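Local coordinates for protein probable mannosyltransferase KTR4 (Saccharomyces cerevisiae, PDB 5A07) that is a probable mannosyltransferase of a GT-A-type glycosyltransferase family, modelled here with guanosine-5'-diphosphate and a manganese ion, at residues Leu326-Ser331 against Ser359-Leu364; Met277-Val280 against Asn285-Asn288. One frame throughout, in Å; residues are numbered along the deposited sequence.

Contact 1 of 2, residues Leu326-Ser331 against Ser359-Leu364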
ATOM      1  N   LEU B 326       1.427  11.520  -5.643  1.00 20.20           N
ATOM      2  CA  LEU B 326       0.696  12.343  -4.699  1.00 21.38           C
ATOM      3  C   LEU B 326      -0.413  13.206  -5.332  1.00 22.37           C
ATOM      4  O   LEU B 326      -1.314  13.621  -4.597  1.00 22.97           O
ATOM      5  CB  LEU B 326       1.622  13.267  -3.901  1.00 21.66           C
ATOM      6  CG  LEU B 326       2.725  12.597  -3.068  1.00 19.92           C
ATOM      7  CD1 LEU B 326       3.497  13.615  -2.253  1.00 20.59           C
ATOM      8  CD2 LEU B 326       2.133  11.570  -2.155  1.00 20.16           C
ATOM      9  N   ASP B 327      -0.362  13.420  -6.627  1.00 23.23           N
ATOM     10  CA  ASP B 327      -1.484  14.093  -7.340  1.00 29.16           C
ATOM     11  C   ASP B 327      -2.796  13.326  -7.131  1.00 31.32           C
ATOM     12  O   ASP B 327      -3.838  13.936  -7.073  1.00 27.70           O
ATOM     13  CB  ASP B 327      -1.255  14.118  -8.829  1.00 28.55           C
ATOM     14  CG  ASP B 327      -0.174  15.093  -9.274  1.00 36.14           C
ATOM     15  OD1 ASP B 327       0.439  15.765  -8.477  1.00 39.13           O
ATOM     16  OD2 ASP B 327       0.008  15.244 -10.507  1.00 43.00           O
ATOM     17  N   PHE B 328      -2.762  11.979  -7.023  1.00 24.27           N
ATOM     18  CA  PHE B 328      -3.977  11.288  -6.726  1.00 21.97           C
ATOM     19  C   PHE B 328      -4.515  11.599  -5.316  1.00 23.76           C
ATOM     20  O   PHE B 328      -5.692  11.858  -5.118  1.00 22.20           O
ATOM     21  CB  PHE B 328      -3.843   9.752  -6.985  1.00 20.30           C
ATOM     22  CG  PHE B 328      -5.043   9.007  -6.602  1.00 22.47           C
ATOM     23  CD1 PHE B 328      -6.236   9.128  -7.333  1.00 23.76           C
ATOM     24  CD2 PHE B 328      -5.054   8.214  -5.467  1.00 24.66           C
ATOM     25  CE1 PHE B 328      -7.387   8.454  -6.945  1.00 20.07           C
ATOM     26  CE2 PHE B 328      -6.199   7.534  -5.090  1.00 25.15           C
ATOM     27  CZ  PHE B 328      -7.383   7.643  -5.849  1.00 22.91           C
ATOM     28  N   LEU B 329      -3.629  11.580  -4.320  1.00 20.44           N
ATOM     29  CA  LEU B 329      -4.046  11.801  -2.947  1.00 21.19           C
ATOM     30  C   LEU B 329      -4.543  13.258  -2.768  1.00 21.34           C
ATOM     31  O   LEU B 329      -5.322  13.536  -1.878  1.00 18.43           O
ATOM     32  CB  LEU B 329      -2.883  11.572  -1.997  1.00 21.72           C
ATOM     33  CG  LEU B 329      -2.238  10.162  -2.028  1.00 22.54           C
ATOM     34  CD1 LEU B 329      -1.296   9.952  -0.886  1.00 23.77           C
ATOM     35  CD2 LEU B 329      -3.269   9.090  -2.052  1.00 21.75           C
ATOM     36  N   ARG B 330      -3.953  14.156  -3.529  1.00 17.63           N
ATOM     37  CA  ARG B 330      -4.313  15.569  -3.471  1.00 21.44           C
ATOM     38  C   ARG B 330      -5.606  15.913  -4.258  1.00 24.40           C
ATOM     39  O   ARG B 330      -6.054  17.052  -4.195  1.00 26.43           O
ATOM     40  CB  ARG B 330      -3.152  16.386  -3.966  1.00 21.38           C
ATOM     41  CG  ARG B 330      -1.980  16.367  -2.984  1.00 22.59           C
ATOM     42  CD  ARG B 330      -0.713  16.933  -3.632  1.00 23.51           C
ATOM     43  NE  ARG B 330       0.325  16.950  -2.584  1.00 22.66           N
ATOM     44  CZ  ARG B 330       1.626  17.007  -2.811  1.00 19.57           C
ATOM     45  NH1 ARG B 330       2.083  16.954  -4.004  1.00 20.85           N
ATOM     46  NH2 ARG B 330       2.465  17.010  -1.807  1.00 23.49           N
ATOM     47  N   SER B 331      -6.135  14.964  -5.025  1.00 22.02           N
ATOM     48  CA  SER B 331      -7.288  15.147  -5.907  1.00 24.05           C
ATOM     49  C   SER B 331      -8.544  15.155  -5.124  1.00 22.93           C
ATOM     50  O   SER B 331      -8.614  14.713  -3.989  1.00 24.43           O
ATOM     51  CB  SER B 331      -7.352  14.003  -6.963  1.00 25.09           C
ATOM     52  OG  SER B 331      -7.820  12.748  -6.379  1.00 25.01           O
ATOM     53  N   SER B 359      -6.494   1.821  -0.231  1.00 16.39           N
ATOM     54  CA  SER B 359      -6.840   0.785  -1.227  1.00 17.33           C
ATOM     55  C   SER B 359      -8.297   0.955  -1.721  1.00 18.75           C
ATOM     56  O   SER B 359      -8.549   0.839  -2.913  1.00 17.22           O
ATOM     57  CB  SER B 359      -6.674  -0.622  -0.655  1.00 19.39           C
ATOM     58  OG  SER B 359      -5.321  -0.856  -0.307  1.00 17.15           O
ATOM     59  N   LEU B 360      -9.197   1.336  -0.825  1.00 17.17           N
ATOM     60  CA  LEU B 360     -10.607   1.608  -1.248  1.00 20.09           C
ATOM     61  C   LEU B 360     -10.701   2.783  -2.174  1.00 20.24           C
ATOM     62  O   LEU B 360     -11.350   2.743  -3.215  1.00 23.04           O
ATOM     63  CB  LEU B 360     -11.527   1.830  -0.016  1.00 19.13           C
ATOM     64  CG  LEU B 360     -11.806   0.568   0.713  1.00 19.83           C
ATOM     65  CD1 LEU B 360     -12.381   0.850   2.103  1.00 20.62           C
ATOM     66  CD2 LEU B 360     -12.802  -0.293  -0.027  1.00 19.81           C
ATOM     67  N   ALA B 361      -9.954   3.836  -1.843  1.00 20.67           N
ATOM     68  CA  ALA B 361      -9.907   4.997  -2.682  1.00 19.58           C
ATOM     69  C   ALA B 361      -9.323   4.679  -4.061  1.00 19.69           C
ATOM     70  O   ALA B 361      -9.853   5.140  -5.085  1.00 17.26           O
ATOM     71  CB  ALA B 361      -9.125   6.105  -2.055  1.00 21.39           C
ATOM     72  N   LEU B 362      -8.199   3.972  -4.081  1.00 17.19           N
ATOM     73  CA  LEU B 362      -7.598   3.620  -5.363  1.00 16.21           C
ATOM     74  C   LEU B 362      -8.569   2.739  -6.213  1.00 16.31           C
ATOM     75  O   LEU B 362      -8.676   2.880  -7.395  1.00 18.84           O
ATOM     76  CB  LEU B 362      -6.280   2.890  -5.109  1.00 16.14           C
ATOM     77  CG  LEU B 362      -5.121   3.762  -4.693  1.00 18.89           C
ATOM     78  CD1 LEU B 362      -4.040   2.839  -4.102  1.00 18.28           C
ATOM     79  CD2 LEU B 362      -4.565   4.535  -5.877  1.00 19.25           C
ATOM     80  N   ALA B 363      -9.209   1.779  -5.590  1.00 16.73           N
ATOM     81  CA  ALA B 363     -10.033   0.836  -6.331  1.00 17.92           C
ATOM     82  C   ALA B 363     -11.337   1.514  -6.857  1.00 21.40           C
ATOM     83  O   ALA B 363     -11.837   1.159  -7.925  1.00 23.59           O
ATOM     84  CB  ALA B 363     -10.386  -0.323  -5.429  1.00 17.41           C
ATOM     85  N   LEU B 364     -11.871   2.462  -6.089  1.00 20.22           N
ATOM     86  CA  LEU B 364     -13.156   3.095  -6.432  1.00 21.72           C
ATOM     87  C   LEU B 364     -12.968   4.294  -7.336  1.00 21.96           C
ATOM     88  O   LEU B 364     -13.806   4.516  -8.251  1.00 24.14           O
ATOM     89  CB  LEU B 364     -13.894   3.532  -5.167  1.00 22.93           C
ATOM     90  CG  LEU B 364     -14.356   2.333  -4.366  1.00 23.28           C
ATOM     91  CD1 LEU B 364     -14.787   2.787  -3.006  1.00 23.08           C
ATOM     92  CD2 LEU B 364     -15.472   1.576  -5.039  1.00 23.69           C
TER

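Contact 2 of 2, residues Met277-Val280 against Asn285-Asn288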
ATOM      1  N   MET B 277     -19.521   3.054   1.253  1.00 26.32           N
ATOM      2  CA  MET B 277     -20.676   2.972   0.308  1.00 25.24           C
ATOM      3  C   MET B 277     -21.640   4.174   0.446  1.00 29.10           C
ATOM      4  O   MET B 277     -22.109   4.701  -0.581  1.00 27.51           O
ATOM      5  CB  MET B 277     -21.424   1.658   0.501  1.00 28.56           C
ATOM      6  CG  MET B 277     -20.630   0.469  -0.017  1.00 30.18           C
ATOM      7  SD  MET B 277     -20.227   0.550  -1.748  1.00 35.25           S
ATOM      8  CE  MET B 277     -18.575   1.282  -1.768  1.00 37.00           C
ATOM      9  N   ASP B 278     -21.866   4.638   1.678  1.00 29.34           N
ATOM     10  CA  ASP B 278     -22.668   5.863   1.889  1.00 31.44           C
ATOM     11  C   ASP B 278     -21.981   7.004   1.191  1.00 34.28           C
ATOM     12  O   ASP B 278     -22.614   7.748   0.472  1.00 34.91           O
ATOM     13  CB  ASP B 278     -22.832   6.215   3.379  1.00 35.31           C
ATOM     14  CG  ASP B 278     -23.748   5.254   4.130  1.00 37.01           C
ATOM     15  OD1 ASP B 278     -24.562   4.584   3.483  1.00 38.76           O
ATOM     16  OD2 ASP B 278     -23.609   5.121   5.359  1.00 38.16           O
ATOM     17  N   PHE B 279     -20.653   7.138   1.325  1.00 29.37           N
ATOM     18  CA  PHE B 279     -19.998   8.240   0.633  1.00 28.96           C
ATOM     19  C   PHE B 279     -20.148   8.149  -0.878  1.00 30.08           C
ATOM     20  O   PHE B 279     -20.377   9.151  -1.557  1.00 29.97           O
ATOM     21  CB  PHE B 279     -18.483   8.268   1.010  1.00 30.54           C
ATOM     22  CG  PHE B 279     -17.678   9.245   0.235  1.00 27.13           C
ATOM     23  CD1 PHE B 279     -17.593  10.567   0.644  1.00 30.76           C
ATOM     24  CD2 PHE B 279     -16.925   8.845  -0.821  1.00 28.07           C
ATOM     25  CE1 PHE B 279     -16.836  11.488  -0.089  1.00 27.99           C
ATOM     26  CE2 PHE B 279     -16.164   9.742  -1.551  1.00 28.43           C
ATOM     27  CZ  PHE B 279     -16.088  11.056  -1.153  1.00 30.19           C
ATOM     28  N   VAL B 280     -19.985   6.945  -1.408  1.00 26.82           N
ATOM     29  CA  VAL B 280     -20.089   6.743  -2.866  1.00 30.73           C
ATOM     30  C   VAL B 280     -21.518   7.032  -3.393  1.00 30.88           C
ATOM     31  O   VAL B 280     -21.649   7.607  -4.449  1.00 29.46           O
ATOM     32  CB  VAL B 280     -19.655   5.299  -3.240  1.00 31.19           C
ATOM     33  CG1 VAL B 280     -20.142   4.903  -4.595  1.00 34.77           C
ATOM     34  CG2 VAL B 280     -18.133   5.172  -3.170  1.00 33.61           C
ATOM     35  N   ASN B 285     -20.198  10.510  -9.129  1.00 28.08           N
ATOM     36  CA  ASN B 285     -19.304  11.053 -10.127  1.00 30.80           C
ATOM     37  C   ASN B 285     -17.789  10.778  -9.789  1.00 28.29           C
ATOM     38  O   ASN B 285     -16.974  10.877 -10.647  1.00 29.95           O
ATOM     39  CB  ASN B 285     -19.496  12.558 -10.222  1.00 37.39           C
ATOM     40  CG  ASN B 285     -19.540  13.241  -8.818  1.00 50.90           C
ATOM     41  OD1 ASN B 285     -20.389  12.912  -7.937  1.00 60.05           O
ATOM     42  ND2 ASN B 285     -18.621  14.188  -8.593  1.00 56.75           N
ATOM     43  N   TYR B 286     -17.470  10.455  -8.551  1.00 28.97           N
ATOM     44  CA  TYR B 286     -16.059  10.154  -8.169  1.00 30.22           C
ATOM     45  C   TYR B 286     -15.667   8.741  -8.587  1.00 31.45           C
ATOM     46  O   TYR B 286     -14.490   8.465  -8.729  1.00 30.66           O
ATOM     47  CB  TYR B 286     -15.868  10.316  -6.652  1.00 27.27           C
ATOM     48  CG  TYR B 286     -15.967  11.734  -6.149  1.00 27.33           C
ATOM     49  CD1 TYR B 286     -15.817  12.815  -6.975  1.00 28.51           C
ATOM     50  CD2 TYR B 286     -16.174  11.967  -4.815  1.00 31.48           C
ATOM     51  CE1 TYR B 286     -15.877  14.133  -6.456  1.00 32.09           C
ATOM     52  CE2 TYR B 286     -16.229  13.242  -4.310  1.00 29.92           C
ATOM     53  CZ  TYR B 286     -16.052  14.301  -5.144  1.00 30.66           C
ATOM     54  OH  TYR B 286     -16.158  15.533  -4.612  1.00 32.80           O
ATOM     55  N   LEU B 287     -16.652   7.859  -8.767  1.00 29.36           N
ATOM     56  CA  LEU B 287     -16.394   6.508  -9.269  1.00 28.81           C
ATOM     57  C   LEU B 287     -15.676   6.488 -10.629  1.00 26.96           C
ATOM     58  O   LEU B 287     -16.033   7.228 -11.511  1.00 26.92           O
ATOM     59  CB  LEU B 287     -17.686   5.673  -9.339  1.00 29.01           C
ATOM     60  CG  LEU B 287     -18.317   5.331  -8.002  1.00 28.54           C
ATOM     61  CD1 LEU B 287     -19.705   4.757  -8.230  1.00 31.47           C
ATOM     62  CD2 LEU B 287     -17.478   4.300  -7.269  1.00 29.55           C
ATOM     63  N   ASN B 288     -14.620   5.673 -10.793  1.00 24.15           N
ATOM     64  CA  ASN B 288     -14.006   5.412 -12.098  1.00 22.63           C
ATOM     65  C   ASN B 288     -14.610   4.192 -12.703  1.00 24.68           C
ATOM     66  O   ASN B 288     -14.790   3.177 -12.007  1.00 25.94           O
ATOM     67  CB  ASN B 288     -12.483   5.218 -11.992  1.00 25.36           C
ATOM     68  CG  ASN B 288     -11.817   5.172 -13.330  1.00 26.25           C
ATOM     69  OD1 ASN B 288     -11.829   4.177 -14.019  1.00 26.08           O
ATOM     70  ND2 ASN B 288     -11.264   6.263 -13.717  1.00 27.10           N
TER

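Contact 1 of 2, residues Leu326-Ser331 against Ser359-Leu364
The ring of F328 bridges to A361 and L362 and so joins a short helical turn, which follows strand 322-325 of the mixed sheet in this GT-A-type fold, to helix 354-365. F328 supplies nearly all of the contact from its own segment. With CG anti to the backbone N (chi1 176°), the ring is swung out from its helical turn and meets the helix with its far end. CZ comes up to the backbone oxygen of A361, 3.6 Å from that O, which lies at the edge of the ring and near its plane. The methyl of A361 stands farther back, its CB 4.4 Å from F328 CZ. L362 approaches obliquely through one branch: its CD2 packs 3.5 Å from F328 CE2. The L362 CG lies anti to the carbonyl carbon (chi1 -76°), beside the backbone N, and comes to 3.9 Å from F328 CE2. The contact is buried and apolar except for the A361 oxygen. Y334 and Y337 of helix 332-344 also pack on A361, while I255 touches L362. On the F328 segment, R330 is held by NH1 to Y225 O and by NH2 to the carbonyls of Y217 and L222. The chain turns over F328-S331: F328 O accepts from both S331 N and S331 OG; the hydroxyl, 2.6 Å from F328 O, lies in the carbonyl plane on a lone pair, with a C=O...OG angle of 141°.

Contact 2 of 2, residues Met277-Val280 against Asn285-Asn288
F279 and V280, near the end of helix 272-282, meet Y286 and L287 of the 3-10 turn and loop that follow it, so that the chain packs back on the helix it has just left, within the GT-A-type fold. The two aromatic rings are turned only 30° from parallel but are slid well apart, their centroids 6.0 Å distant, so there is hardly any overlap. F279 brings its outer end to one edge of the tyrosine: its CZ is 3.8 Å from Y286 CD2, and its CE2 lies in the plane of the Y286 ring. Seen from F279 the approach is oblique. F279 has CG anti to the backbone N (chi1 173°), which carries its ring across to the loop, and the long directions of the two side chains cross at about a right angle although the ring planes are near parallel. H283, from the connecting residues, has its ring against both aromatics, with its plane nearly parallel to that of Y286. On helix 332-344, Y337 and Y340 add further rings around F279. L364 packs on both V280 and L287, a second pair that also crosses at about a right angle. There a single valine methyl fits at the leucine fork, V280 CG1 lying 3.7 Å from L287 CD1 and 3.8 Å from L287 CD2.

Overall arrangement
Contact 2 closes before contact 1 opens along the chain, and their centres lie about 12 Å apart on the same side of the chain's centre. Helix 354-365 connects them: it forms one side of contact 1, and its L364 reaches the loop of contact 2, where L364 O is 2.9 Å from N288 N, a probable hydrogen bond. Helix 332-344 borders both contacts through Y337. Together the contacts link the turn after strand 322-325 of the mixed sheet to helix 354-365, and that helix to helix 272-282 and the loop after it. None of the residues touching in either contact lines the guanosine-5'-diphosphate pocket or binds manganese.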